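Local coordinates for tyrosine--tRNA ligase (Aeropyrum pernix, PDB 2CYA), which probably attaches tyrosine to its cognate tRNA in two steps, activating the amino acid with ATP and then transferring it to the acceptor end, at residues D87-L90 against I91-A94; V98-V101 against M102-A105; D254-I257 against R258-I261; E305-S308 against Y309-E313; A350-R353 against A354-I358. All blocks are in the same frame, centred on the assembly; numbering follows the deposited sequence.

Contact 1 of 5, residues D87-L90 against I91-A94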
loop_
_atom_site.group_PDB
_atom_site.type_symbol
_atom_site.label_atom_id
_atom_site.label_comp_id
_atom_site.label_asym_id
_atom_site.label_seq_id
_atom_site.Cartn_x
_atom_site.Cartn_y
_atom_site.Cartn_z
ATOM N N ASP A 87 -0.175 17.952 -8.247
ATOM C CA ASP A 87 -1.227 18.317 -9.192
ATOM C C ASP A 87 -1.219 17.277 -10.313
ATOM O O ASP A 87 -0.407 17.348 -11.231
ATOM C CB ASP A 87 -0.936 19.713 -9.764
ATOM C CG ASP A 87 -2.086 20.272 -10.581
ATOM O OD1 ASP A 87 -2.702 19.522 -11.381
ATOM O OD2 ASP A 87 -2.356 21.489 -10.429
ATOM N N MET A 88 -2.136 16.321 -10.237
ATOM C CA MET A 88 -2.216 15.258 -11.226
ATOM C C MET A 88 -2.377 15.713 -12.677
ATOM O O MET A 88 -1.931 15.010 -13.595
ATOM C CB MET A 88 -3.335 14.277 -10.847
ATOM C CG MET A 88 -3.053 13.476 -9.565
ATOM S SD MET A 88 -1.475 12.540 -9.625
ATOM C CE MET A 88 -1.948 11.223 -10.734
ATOM N N ASP A 89 -3.014 16.865 -12.894
ATOM C CA ASP A 89 -3.204 17.385 -14.250
ATOM C C ASP A 89 -1.869 17.815 -14.859
ATOM O O ASP A 89 -1.618 17.629 -16.051
ATOM C CB ASP A 89 -4.133 18.600 -14.246
ATOM C CG ASP A 89 -5.522 18.276 -13.746
ATOM O OD1 ASP A 89 -6.186 17.414 -14.356
ATOM O OD2 ASP A 89 -5.943 18.892 -12.740
ATOM N N LEU A 90 -1.036 18.431 -14.033
ATOM C CA LEU A 90 0.268 18.904 -14.456
ATOM C C LEU A 90 1.206 17.718 -14.678
ATOM O O LEU A 90 2.067 17.737 -15.561
ATOM C CB LEU A 90 0.831 19.836 -13.386
ATOM C CG LEU A 90 0.676 21.347 -13.585
ATOM C CD1 LEU A 90 -0.647 21.711 -14.252
ATOM C CD2 LEU A 90 0.817 22.007 -12.230
ATOM N N ILE A 91 1.031 16.680 -13.872
ATOM C CA ILE A 91 1.861 15.494 -14.007
ATOM C C ILE A 91 1.522 14.804 -15.327
ATOM O O ILE A 91 2.415 14.353 -16.042
ATOM C CB ILE A 91 1.640 14.526 -12.839
ATOM C CG1 ILE A 91 2.177 15.155 -11.557
ATOM C CG2 ILE A 91 2.308 13.170 -13.135
ATOM C CD1 ILE A 91 1.977 14.289 -10.314
ATOM N N ARG A 92 0.233 14.745 -15.650
ATOM C CA ARG A 92 -0.220 14.127 -16.890
ATOM C C ARG A 92 0.294 14.937 -18.069
ATOM O O ARG A 92 0.682 14.379 -19.095
ATOM C CB ARG A 92 -1.749 14.095 -16.958
ATOM C CG ARG A 92 -2.336 12.699 -17.188
ATOM C CD ARG A 92 -3.010 12.165 -15.933
ATOM N NE ARG A 92 -4.016 13.113 -15.445
ATOM C CZ ARG A 92 -4.743 12.949 -14.339
ATOM N NH1 ARG A 92 -4.582 11.861 -13.588
ATOM N NH2 ARG A 92 -5.622 13.884 -13.987
ATOM N N ALA A 93 0.282 16.257 -17.906
ATOM C CA ALA A 93 0.733 17.161 -18.948
ATOM C C ALA A 93 2.211 16.941 -19.212
ATOM O O ALA A 93 2.636 16.967 -20.354
ATOM C CB ALA A 93 0.478 18.599 -18.542
ATOM N N ALA A 94 2.989 16.717 -18.155
ATOM C CA ALA A 94 4.416 16.478 -18.319
ATOM C C ALA A 94 4.629 15.186 -19.119
ATOM O O ALA A 94 5.570 15.092 -19.906
ATOM C CB ALA A 94 5.121 16.395 -16.941
#

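Contact 2 of 5, residues V98-V101 against M102-A105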
loop_
_atom_site.group_PDB
_atom_site.type_symbol
_atom_site.label_atom_id
_atom_site.label_comp_id
_atom_site.label_asym_id
_atom_site.label_seq_id
_atom_site.Cartn_x
_atom_site.Cartn_y
_atom_site.Cartn_z
ATOM N N VAL A 98 6.561 14.391 -22.712
ATOM C CA VAL A 98 7.568 13.352 -22.852
ATOM C C VAL A 98 7.284 12.508 -24.104
ATOM O O VAL A 98 8.212 12.181 -24.844
ATOM C CB VAL A 98 7.616 12.464 -21.568
ATOM C CG1 VAL A 98 8.352 11.138 -21.834
ATOM C CG2 VAL A 98 8.324 13.259 -20.440
ATOM N N ARG A 99 6.018 12.161 -24.361
ATOM C CA ARG A 99 5.728 11.362 -25.553
ATOM C C ARG A 99 6.140 12.096 -26.824
ATOM O O ARG A 99 6.681 11.489 -27.754
ATOM C CB ARG A 99 4.243 11.009 -25.669
ATOM C CG ARG A 99 3.806 9.885 -24.774
ATOM C CD ARG A 99 2.351 9.506 -25.000
ATOM N NE ARG A 99 1.617 9.602 -23.739
ATOM C CZ ARG A 99 0.605 10.436 -23.510
ATOM N NH1 ARG A 99 0.174 11.258 -24.464
ATOM N NH2 ARG A 99 0.051 10.481 -22.307
ATOM N N ARG A 100 5.869 13.396 -26.855
ATOM C CA ARG A 100 6.199 14.207 -28.019
ATOM C C ARG A 100 7.700 14.333 -28.170
ATOM O O ARG A 100 8.221 14.310 -29.281
ATOM C CB ARG A 100 5.570 15.599 -27.899
ATOM C CG ARG A 100 5.874 16.539 -29.064
ATOM C CD ARG A 100 5.475 15.940 -30.398
ATOM N NE ARG A 100 4.073 15.534 -30.405
ATOM C CZ ARG A 100 3.054 16.380 -30.355
ATOM N NH1 ARG A 100 3.282 17.687 -30.301
ATOM N NH2 ARG A 100 1.807 15.919 -30.333
ATOM N N VAL A 101 8.389 14.480 -27.046
ATOM C CA VAL A 101 9.836 14.601 -27.061
ATOM C C VAL A 101 10.452 13.305 -27.573
ATOM O O VAL A 101 11.380 13.335 -28.386
ATOM C CB VAL A 101 10.390 14.876 -25.650
ATOM C CG1 VAL A 101 11.914 14.678 -25.644
ATOM C CG2 VAL A 101 10.027 16.312 -25.201
ATOM N N MET A 102 9.947 12.167 -27.100
ATOM C CA MET A 102 10.492 10.887 -27.527
ATOM C C MET A 102 10.372 10.688 -29.033
ATOM O O MET A 102 11.306 10.219 -29.672
ATOM C CB MET A 102 9.817 9.724 -26.786
ATOM C CG MET A 102 10.247 9.621 -25.331
ATOM S SD MET A 102 9.356 8.348 -24.429
ATOM C CE MET A 102 10.123 6.807 -25.098
ATOM N N GLU A 103 9.219 11.043 -29.584
ATOM C CA GLU A 103 8.970 10.915 -31.009
ATOM C C GLU A 103 9.927 11.816 -31.782
ATOM O O GLU A 103 10.646 11.363 -32.677
ATOM C CB GLU A 103 7.518 11.308 -31.312
ATOM C CG GLU A 103 7.221 11.571 -32.788
ATOM C CD GLU A 103 5.726 11.753 -33.063
ATOM O OE1 GLU A 103 5.100 10.808 -33.568
ATOM O OE2 GLU A 103 5.176 12.833 -32.765
ATOM N N ALA A 104 9.936 13.096 -31.413
ATOM C CA ALA A 104 10.801 14.074 -32.057
ATOM C C ALA A 104 12.272 13.722 -31.874
ATOM O O ALA A 104 13.114 14.172 -32.645
ATOM C CB ALA A 104 10.527 15.453 -31.486
ATOM N N ALA A 105 12.593 12.923 -30.860
ATOM C CA ALA A 105 13.991 12.558 -30.634
ATOM C C ALA A 105 14.372 11.360 -31.497
ATOM O O ALA A 105 15.532 10.969 -31.557
ATOM C CB ALA A 105 14.240 12.238 -29.152
#

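Contact 3 of 5, residues D254-I257 against R258-I261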
loop_
_atom_site.group_PDB
_atom_site.type_symbol
_atom_site.label_atom_id
_atom_site.label_comp_id
_atom_site.label_asym_id
_atom_site.label_seq_id
_atom_site.Cartn_x
_atom_site.Cartn_y
_atom_site.Cartn_z
ATOM N N ASP A 254 18.494 28.621 -27.779
ATOM C CA ASP A 254 19.883 28.367 -28.178
ATOM C C ASP A 254 20.797 29.186 -27.258
ATOM O O ASP A 254 21.870 28.732 -26.870
ATOM C CB ASP A 254 20.140 28.808 -29.632
ATOM C CG ASP A 254 19.420 27.939 -30.659
ATOM O OD1 ASP A 254 19.477 28.289 -31.849
ATOM O OD2 ASP A 254 18.813 26.907 -30.295
ATOM N N ASP A 255 20.372 30.401 -26.915
ATOM C CA ASP A 255 21.184 31.256 -26.045
ATOM C C ASP A 255 21.259 30.692 -24.618
ATOM O O ASP A 255 22.312 30.742 -23.986
ATOM C CB ASP A 255 20.628 32.670 -26.018
ATOM C CG ASP A 255 21.522 33.633 -25.249
ATOM O OD1 ASP A 255 21.029 34.284 -24.301
ATOM O OD2 ASP A 255 22.716 33.745 -25.599
ATOM N N ASP A 256 20.148 30.148 -24.118
ATOM C CA ASP A 256 20.126 29.542 -22.777
ATOM C C ASP A 256 21.127 28.379 -22.756
ATOM O O ASP A 256 21.881 28.208 -21.794
ATOM C CB ASP A 256 18.739 28.984 -22.451
ATOM C CG ASP A 256 17.727 30.056 -22.109
ATOM O OD1 ASP A 256 16.512 29.764 -22.191
ATOM O OD2 ASP A 256 18.131 31.179 -21.752
ATOM N N ILE A 257 21.120 27.569 -23.816
ATOM C CA ILE A 257 22.038 26.439 -23.896
ATOM C C ILE A 257 23.510 26.892 -23.931
ATOM O O ILE A 257 24.370 26.283 -23.298
ATOM C CB ILE A 257 21.721 25.559 -25.136
ATOM C CG1 ILE A 257 20.345 24.906 -24.966
ATOM C CG2 ILE A 257 22.768 24.465 -25.302
ATOM C CD1 ILE A 257 19.905 24.080 -26.170
ATOM N N ARG A 258 23.807 27.941 -24.691
ATOM C CA ARG A 258 25.171 28.461 -24.762
ATOM C C ARG A 258 25.640 28.967 -23.390
ATOM O O ARG A 258 26.789 28.738 -22.991
ATOM C CB ARG A 258 25.249 29.607 -25.771
ATOM C CG ARG A 258 25.430 29.152 -27.202
ATOM C CD ARG A 258 25.339 30.301 -28.173
ATOM N NE ARG A 258 25.203 29.777 -29.532
ATOM C CZ ARG A 258 24.235 30.115 -30.379
ATOM N NH1 ARG A 258 24.210 29.565 -31.580
ATOM N NH2 ARG A 258 23.315 31.010 -30.038
ATOM N N ARG A 259 24.746 29.652 -22.678
ATOM C CA ARG A 259 25.073 30.194 -21.360
ATOM C C ARG A 259 25.316 29.070 -20.353
ATOM O O ARG A 259 26.369 29.013 -19.712
ATOM C CB ARG A 259 23.940 31.088 -20.840
ATOM C CG ARG A 259 24.195 31.690 -19.446
ATOM C CD ARG A 259 22.874 31.922 -18.724
ATOM N NE ARG A 259 21.877 32.417 -19.666
ATOM C CZ ARG A 259 20.622 31.981 -19.758
ATOM N NH1 ARG A 259 19.820 32.513 -20.670
ATOM N NH2 ARG A 259 20.168 31.028 -18.956
ATOM N N LYS A 260 24.336 28.177 -20.227
ATOM C CA LYS A 260 24.436 27.063 -19.292
ATOM C C LYS A 260 25.657 26.193 -19.533
ATOM O O LYS A 260 26.306 25.765 -18.584
ATOM C CB LYS A 260 23.166 26.209 -19.341
ATOM C CG LYS A 260 21.930 26.933 -18.834
ATOM C CD LYS A 260 20.700 26.021 -18.898
ATOM C CE LYS A 260 19.438 26.741 -18.471
ATOM N NZ LYS A 260 18.317 25.759 -18.359
ATOM N N ILE A 261 25.976 25.917 -20.790
ATOM C CA ILE A 261 27.145 25.091 -21.078
ATOM C C ILE A 261 28.448 25.868 -20.817
ATOM O O ILE A 261 29.409 25.330 -20.266
ATOM C CB ILE A 261 27.118 24.597 -22.538
ATOM C CG1 ILE A 261 25.908 23.671 -22.745
ATOM C CG2 ILE A 261 28.423 23.896 -22.876
ATOM C CD1 ILE A 261 25.861 22.476 -21.810
HETATM O O HOH W 1 23.637 33.397 -28.348
HETATM O O HOH W 2 22.356 34.260 -21.820
#

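Contact 4 of 5, residues E305-S308 against Y309-E313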
loop_
_atom_site.group_PDB
_atom_site.type_symbol
_atom_site.label_atom_id
_atom_site.label_comp_id
_atom_site.label_asym_id
_atom_site.label_seq_id
_atom_site.Cartn_x
_atom_site.Cartn_y
_atom_site.Cartn_z
ATOM N N GLU A 305 38.534 17.077 -35.563
ATOM C CA GLU A 305 37.211 16.513 -35.811
ATOM C C GLU A 305 37.163 15.108 -35.202
ATOM O O GLU A 305 37.866 14.201 -35.658
ATOM C CB GLU A 305 36.968 16.445 -37.321
ATOM C CG GLU A 305 35.547 16.103 -37.722
ATOM C CD GLU A 305 35.420 15.747 -39.195
ATOM O OE1 GLU A 305 34.279 15.501 -39.653
ATOM O OE2 GLU A 305 36.460 15.709 -39.891
ATOM N N TYR A 306 36.337 14.926 -34.176
ATOM C CA TYR A 306 36.245 13.631 -33.513
ATOM C C TYR A 306 35.153 12.714 -34.023
ATOM O O TYR A 306 33.984 13.089 -34.094
ATOM C CB TYR A 306 36.091 13.822 -32.014
ATOM C CG TYR A 306 37.240 14.580 -31.415
ATOM C CD1 TYR A 306 37.246 15.973 -31.400
ATOM C CD2 TYR A 306 38.326 13.905 -30.865
ATOM C CE1 TYR A 306 38.306 16.678 -30.844
ATOM C CE2 TYR A 306 39.392 14.598 -30.309
ATOM C CZ TYR A 306 39.374 15.984 -30.299
ATOM O OH TYR A 306 40.417 16.674 -29.728
ATOM N N THR A 307 35.553 11.495 -34.364
ATOM C CA THR A 307 34.631 10.508 -34.893
ATOM C C THR A 307 34.214 9.496 -33.838
ATOM O O THR A 307 33.391 8.626 -34.100
ATOM C CB THR A 307 35.256 9.769 -36.099
ATOM O OG1 THR A 307 36.445 9.083 -35.685
ATOM C CG2 THR A 307 35.611 10.754 -37.187
ATOM N N SER A 308 34.789 9.608 -32.648
ATOM C CA SER A 308 34.453 8.705 -31.555
ATOM C C SER A 308 34.584 9.487 -30.263
ATOM O O SER A 308 35.281 10.500 -30.218
ATOM C CB SER A 308 35.405 7.505 -31.513
ATOM O OG SER A 308 36.559 7.782 -30.726
ATOM N N TYR A 309 33.915 9.023 -29.214
ATOM C CA TYR A 309 33.988 9.709 -27.941
ATOM C C TYR A 309 35.328 9.455 -27.284
ATOM O O TYR A 309 35.922 10.366 -26.706
ATOM C CB TYR A 309 32.900 9.243 -26.983
ATOM C CG TYR A 309 33.135 9.766 -25.586
ATOM C CD1 TYR A 309 32.880 11.096 -25.272
ATOM C CD2 TYR A 309 33.705 8.960 -24.603
ATOM C CE1 TYR A 309 33.189 11.614 -24.025
ATOM C CE2 TYR A 309 34.028 9.472 -23.344
ATOM C CZ TYR A 309 33.767 10.801 -23.069
ATOM O OH TYR A 309 34.090 11.327 -21.843
ATOM N N GLU A 310 35.792 8.210 -27.353
ATOM C CA GLU A 310 37.061 7.846 -26.736
ATOM C C GLU A 310 38.193 8.717 -27.270
ATOM O O GLU A 310 39.087 9.107 -26.519
ATOM C CB GLU A 310 37.370 6.365 -26.971
ATOM C CG GLU A 310 38.468 5.829 -26.056
ATOM C CD GLU A 310 38.214 6.142 -24.575
ATOM O OE1 GLU A 310 37.158 5.720 -24.046
ATOM O OE2 GLU A 310 39.070 6.808 -23.941
ATOM N N GLU A 311 38.156 9.023 -28.563
ATOM C CA GLU A 311 39.178 9.877 -29.157
ATOM C C GLU A 311 39.165 11.200 -28.404
ATOM O O GLU A 311 40.185 11.639 -27.873
ATOM C CB GLU A 311 38.873 10.141 -30.630
ATOM C CG GLU A 311 39.180 8.993 -31.567
ATOM C CD GLU A 311 38.685 9.268 -32.976
ATOM O OE1 GLU A 311 39.006 10.350 -33.523
ATOM O OE2 GLU A 311 37.974 8.399 -33.532
ATOM N N LEU A 312 37.989 11.824 -28.365
ATOM C CA LEU A 312 37.799 13.095 -27.686
ATOM C C LEU A 312 38.318 13.049 -26.254
ATOM O O LEU A 312 38.990 13.978 -25.810
ATOM C CB LEU A 312 36.307 13.467 -27.686
ATOM C CG LEU A 312 35.841 14.768 -27.017
ATOM C CD1 LEU A 312 34.367 14.983 -27.303
ATOM C CD2 LEU A 312 36.073 14.710 -25.520
ATOM N N GLU A 313 38.006 11.975 -25.530
ATOM C CA GLU A 313 38.440 11.861 -24.140
ATOM C C GLU A 313 39.954 11.795 -23.982
ATOM O O GLU A 313 40.509 12.370 -23.046
ATOM C CB GLU A 313 37.815 10.647 -23.457
ATOM C CG GLU A 313 37.383 10.982 -22.051
ATOM C CD GLU A 313 37.207 9.777 -21.173
ATOM O OE1 GLU A 313 38.231 9.180 -20.785
ATOM O OE2 GLU A 313 36.046 9.432 -20.867
#

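Contact 5 of 5, residues A350-R353 against A354-I358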
loop_
_atom_site.group_PDB
_atom_site.type_symbol
_atom_site.label_atom_id
_atom_site.label_comp_id
_atom_site.label_asym_id
_atom_site.label_seq_id
_atom_site.Cartn_x
_atom_site.Cartn_y
_atom_site.Cartn_z
ATOM N N ALA A 350 -1.513 23.445 -27.962
ATOM C CA ALA A 350 -2.011 22.808 -26.750
ATOM C C ALA A 350 -0.815 22.512 -25.861
ATOM O O ALA A 350 -0.753 22.930 -24.698
ATOM C CB ALA A 350 -2.738 21.506 -27.099
ATOM N N MET A 351 0.148 21.799 -26.435
ATOM C CA MET A 351 1.353 21.437 -25.713
ATOM C C MET A 351 2.068 22.653 -25.155
ATOM O O MET A 351 2.581 22.617 -24.032
ATOM C CB MET A 351 2.293 20.663 -26.618
ATOM C CG MET A 351 3.401 20.018 -25.845
ATOM S SD MET A 351 3.837 18.508 -26.618
ATOM C CE MET A 351 2.423 17.485 -26.216
ATOM N N LYS A 352 2.112 23.730 -25.931
ATOM C CA LYS A 352 2.767 24.936 -25.444
ATOM C C LYS A 352 2.002 25.396 -24.205
ATOM O O LYS A 352 2.593 25.880 -23.235
ATOM C CB LYS A 352 2.758 26.035 -26.513
ATOM C CG LYS A 352 3.462 27.315 -26.073
ATOM C CD LYS A 352 3.687 28.278 -27.245
ATOM C CE LYS A 352 4.541 29.491 -26.841
ATOM N NZ LYS A 352 3.805 30.430 -25.940
ATOM N N ARG A 353 0.681 25.234 -24.257
ATOM C CA ARG A 353 -0.201 25.608 -23.155
ATOM C C ARG A 353 0.106 24.769 -21.926
ATOM O O ARG A 353 0.195 25.285 -20.816
ATOM C CB ARG A 353 -1.668 25.402 -23.549
ATOM C CG ARG A 353 -2.341 26.631 -24.139
ATOM C CD ARG A 353 -3.835 26.390 -24.331
ATOM N NE ARG A 353 -4.138 25.646 -25.552
ATOM C CZ ARG A 353 -4.870 24.536 -25.587
ATOM N NH1 ARG A 353 -5.373 24.031 -24.463
ATOM N NH2 ARG A 353 -5.117 23.940 -26.752
ATOM N N ALA A 354 0.272 23.472 -22.131
ATOM C CA ALA A 354 0.582 22.571 -21.025
ATOM C C ALA A 354 1.951 22.924 -20.457
ATOM O O ALA A 354 2.158 22.923 -19.241
ATOM C CB ALA A 354 0.574 21.129 -21.509
ATOM N N LEU A 355 2.888 23.227 -21.349
ATOM C CA LEU A 355 4.237 23.581 -20.927
ATOM C C LEU A 355 4.207 24.787 -19.995
ATOM O O LEU A 355 4.943 24.847 -19.011
ATOM C CB LEU A 355 5.112 23.904 -22.143
ATOM C CG LEU A 355 6.527 24.386 -21.817
ATOM C CD1 LEU A 355 7.296 23.280 -21.081
ATOM C CD2 LEU A 355 7.237 24.778 -23.103
ATOM N N GLU A 356 3.349 25.748 -20.310
ATOM C CA GLU A 356 3.244 26.959 -19.505
ATOM C C GLU A 356 2.543 26.681 -18.168
ATOM O O GLU A 356 2.949 27.197 -17.128
ATOM C CB GLU A 356 2.552 28.057 -20.341
ATOM C CG GLU A 356 3.275 28.238 -21.703
ATOM C CD GLU A 356 2.796 29.409 -22.552
ATOM O OE1 GLU A 356 1.577 29.515 -22.811
ATOM O OE2 GLU A 356 3.662 30.212 -22.979
ATOM N N ALA A 357 1.514 25.847 -18.178
ATOM C CA ALA A 357 0.852 25.514 -16.919
ATOM C C ALA A 357 1.909 24.872 -16.023
ATOM O O ALA A 357 2.059 25.243 -14.854
ATOM C CB ALA A 357 -0.307 24.543 -17.157
ATOM N N ILE A 358 2.669 23.928 -16.579
ATOM C CA ILE A 358 3.710 23.253 -15.810
ATOM C C ILE A 358 4.742 24.220 -15.234
ATOM O O ILE A 358 5.122 24.112 -14.067
ATOM C CB ILE A 358 4.472 22.210 -16.660
ATOM C CG1 ILE A 358 3.541 21.065 -17.053
ATOM C CG2 ILE A 358 5.670 21.674 -15.874
ATOM C CD1 ILE A 358 4.219 19.997 -17.860
#

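Contact 1 of 5, residues D87-L90 against I91-A94
The guanidinium of Arg92 folds back over the first turn of its own helix, one face lying on the carbonyl oxygen of Met88, which stands 3.3 Å above the plane and toward its rim. Bends at chi2 and chi3 (108° and 55°) turn the arginine chain toward the N-terminal end of the helix, so that NH1 passes Met88 CB at 3.9 Å and also approaches Met88 CE. At the guanidinium edge, Arg92 NH2 forms a salt bridge with Asp89 OD1 at 3.6 Å; the carboxylate and guanidinium planes are 76° apart, far from a flat, two-pronged pairing. With an alanine here, Asp89 would probably lose its positive partner and the Met88 side chain would be less closely covered on that flank.

These residues form the opening turns of helix 88-104, and Asp87 is its N-cap. Asp87 OD1 accepts two weak bonds, from Asp89 N at 3.1 Å and from Leu90 N at 3.3 Å. A carboxylate in this position would be expected to interact favourably with the helix dipole. The main-chain ladder starts at once, with Ile91 N donating to Asp87 O at 3.1 Å and Ala94 N to Leu90 O at 2.9 Å.

On another flank Met88 SD meets Ile91 CD1 at 3.9 Å, the methionine being bent at chi2 and chi3 while the isoleucine stays extended to CD1. Both side chains continue onto helix 75-80, where Met88 touches Tyr79 and Ile91 touches Ala78. Leu90, Ala93 and Ala94 instead meet helix 349-360.

Contact 2 of 5, residues V98-V101 against M102-A105
The guanidinium of Arg100 and the carboxylate of Glu103 lie with their planes 23° apart, the glutamate oxygen OE2 approaching the guanidinium obliquely. The salt bridge between Arg100 NE and Glu103 OE2 is long, 3.8 Å, and the two side chains run side by side in the same direction. In both, CG is anti to the backbone N, but the arginine then bends at chi2 and chi3 whereas the glutamate stays extended beyond CG. The arginine has a second acid partner: its NH1 forms a salt bridge with Asp348 and a weak hydrogen bond to the carbonyl of Ala344, which tie it to the C-terminal part of the chain. Positive charge shared between two carboxylates in this way would be expected to favour the ionised form of both acids.

On the apolar flank, Val98 CG1 touches Met102 SD at 3.9 Å, and Met102 CG packs 3.3 Å from Val98 O. The methionine runs straight through chi2 and turns only at chi3, about the CG-SD bond. Both residues also meet Met56 of helix 51-64, while Val101 reaches across to Ile341 and Val345 of helix 323-346.

The main chain keeps the alpha-helical pattern: Met102 N donates to Val98 O at 2.8 Å and Ala104 N to Arg100 O at 3.0 Å. The Ala105 N bond to Val101 O is weak, its N-H...O angle only 126°. Here helix 88-104 of the class I synthetase Rossmann-type catalytic domain, which connects the parallel neighbouring strands 68-73 and 113-116, packs beside the mostly parallel sheet, with Val98 against Trp52, an inferred ATP-binding residue.

Contact 3 of 5, residues D254-I257 against R258-I261
Asp256 and Arg259 make the direct ionic contact, their side chains lying alongside one another and pointing the same way. Arg259 NH1 donates to Asp256 OD2 in a salt bridge modelled as very short, 2.4 Å, so its exact length is doubtful; the two planes are 65° apart. With its chain bent at chi3 (-39°), Arg259 lays one guanidinium face over Asp256 CA, and NH2 has a further salt bridge to Glu245.

Water extends this polar surface on both sides of Asp255. One water donates to Asp255 OD2 and accepts from Arg258 NH2, each at 2.9 Å. A second donates to Asp255 OD1 at 2.8 Å and accepts from Arg259 NE, lying in the plane of that guanidinium.

All of this decorates the short amphipathic helix 254-262, which follows the KMSKS region in the chain. Its main-chain bonds include Lys260 N to Asp256 O at 2.9 Å and Ile261 N to Ile257 O at 3.0 Å.

The apolar flank is formed by Ile257 and Ile261, parallel neighbours with CG2 and CG1 respectively 4.1 Å apart, which pack on Ile335 and Ala331 of helix 323-346. Salt bridges from Asp254 to Arg339 and from Arg258 to Glu332 reach the same helix.

Contact 4 of 5, residues E305-S308 against Y309-E313
Ser308 and Glu311 grip each other at the start of the helix. Ser308 OG, set between the backbone N and the carbonyl carbon (chi1 88°), accepts from Glu311 N at 3.0 Å, the N-cap bond. The same hydroxyl donates weakly to Glu311 OE2 at 3.2 Å. Glu311 leaves the helix with CG beside its backbone N (chi1 -76°) and stays extended beyond CG, a course that carries its carboxylate back past the serine to Thr307. There Thr307 OG1 donates to Glu311 OE2 at 2.7 Å, reaching the oxygen on its syn side, 16° out of the carboxylate plane. One carboxylate oxygen therefore takes two hydroxyls, and the two bonds limit the rotation of its group. A leucine at Glu311 would probably keep the backbone cap but deprive both hydroxyls of this acceptor, freeing the Thr307 side chain to turn.

The ring of Tyr306 turns the other way, inward against the helix. Leu312 CB lies over one of its faces in a CH-pi contact, 4.2 Å from the centroid, while Glu311 CB sits in plane at the ring edge. Tyr306 CD2 comes to 3.3 Å from Leu312 N, and the phenol reaches on to Asp315 with a hydrogen bond. Within the helix itself, across one turn, Tyr309 OH donates to the anti lone pair of Glu313 OE2 at 2.9 Å.

The contact joins the end of strand 305-306 to helix 309-317: the strand pairs with strand 292-293 through Tyr306 and Leu292, while Tyr309 and Leu312 pack against Leu277 of helix 275-284.

Contact 5 of 5, residues A350-R353 against A354-I358
Lys352 and Glu356 meet on the polar flank of the helix, one turn apart. Lys352 starts with CG anti to its backbone N (chi1 -179°), runs extended and bends only at chi4 (-71°), bringing NZ to 3.0 Å from Glu356 OE2 in a hydrogen-bonded salt bridge. The ammonium comes from above the carboxylate plane, 51° out of it, so the pairing is not one in the plane of the acid. Both side chains are exposed, and this single bond is the polar link between their ends. Arg353, also exposed, folds back along the same helix so that one guanidinium face lies over Ala350 CA, toward the rim.

The opposite character is found at Met351, Leu355 and Ile358, which are buried. Met351 reaches Ile97 of helix 88-104 and Val345 of helix 323-346, and Leu355 touches Leu346 of the latter. The small side chain of Ala354 lies against Arg96, again on helix 88-104. The main chain beneath is regular: Leu355 N donates to Met351 O at 2.8 Å, Ala357 N to Arg353 O at 3.0 Å, and Ile358 N to Ala354 O at 2.9 Å.

This is the usual division of an amphipathic helix, and here the C-terminal helix 349-360 presents its apolar stripe to helices 88-104 and 323-346 while its charged side faces solvent.

How the contacts relate
Contacts 1 and 2 lie in series on helix 88-104, their centres about 17 Å apart, and contact 5 packs against both. Ile358 CD1 reaches Ala94 N at 3.5 Å and Ala93 CB meets Ala354 CB at 3.9 Å, while Arg100 CB touches Met351 SD at 3.6 Å. Contacts 1 and 2 lie near the inferred ATP site, the side chains of Ala94 and Val98 being about 6 and 4 Å from that of Trp52; in contact 5 the Leu355 side chain is about 9 Å from that of Lys241. Contact 3 stands apart, about 21 Å from contact 2 between centres, yet the Lys260 side chain is about 8 Å from that of His49. Contact 4 is remote from the annotated sites, its centre about 40 Å from that of contact 1.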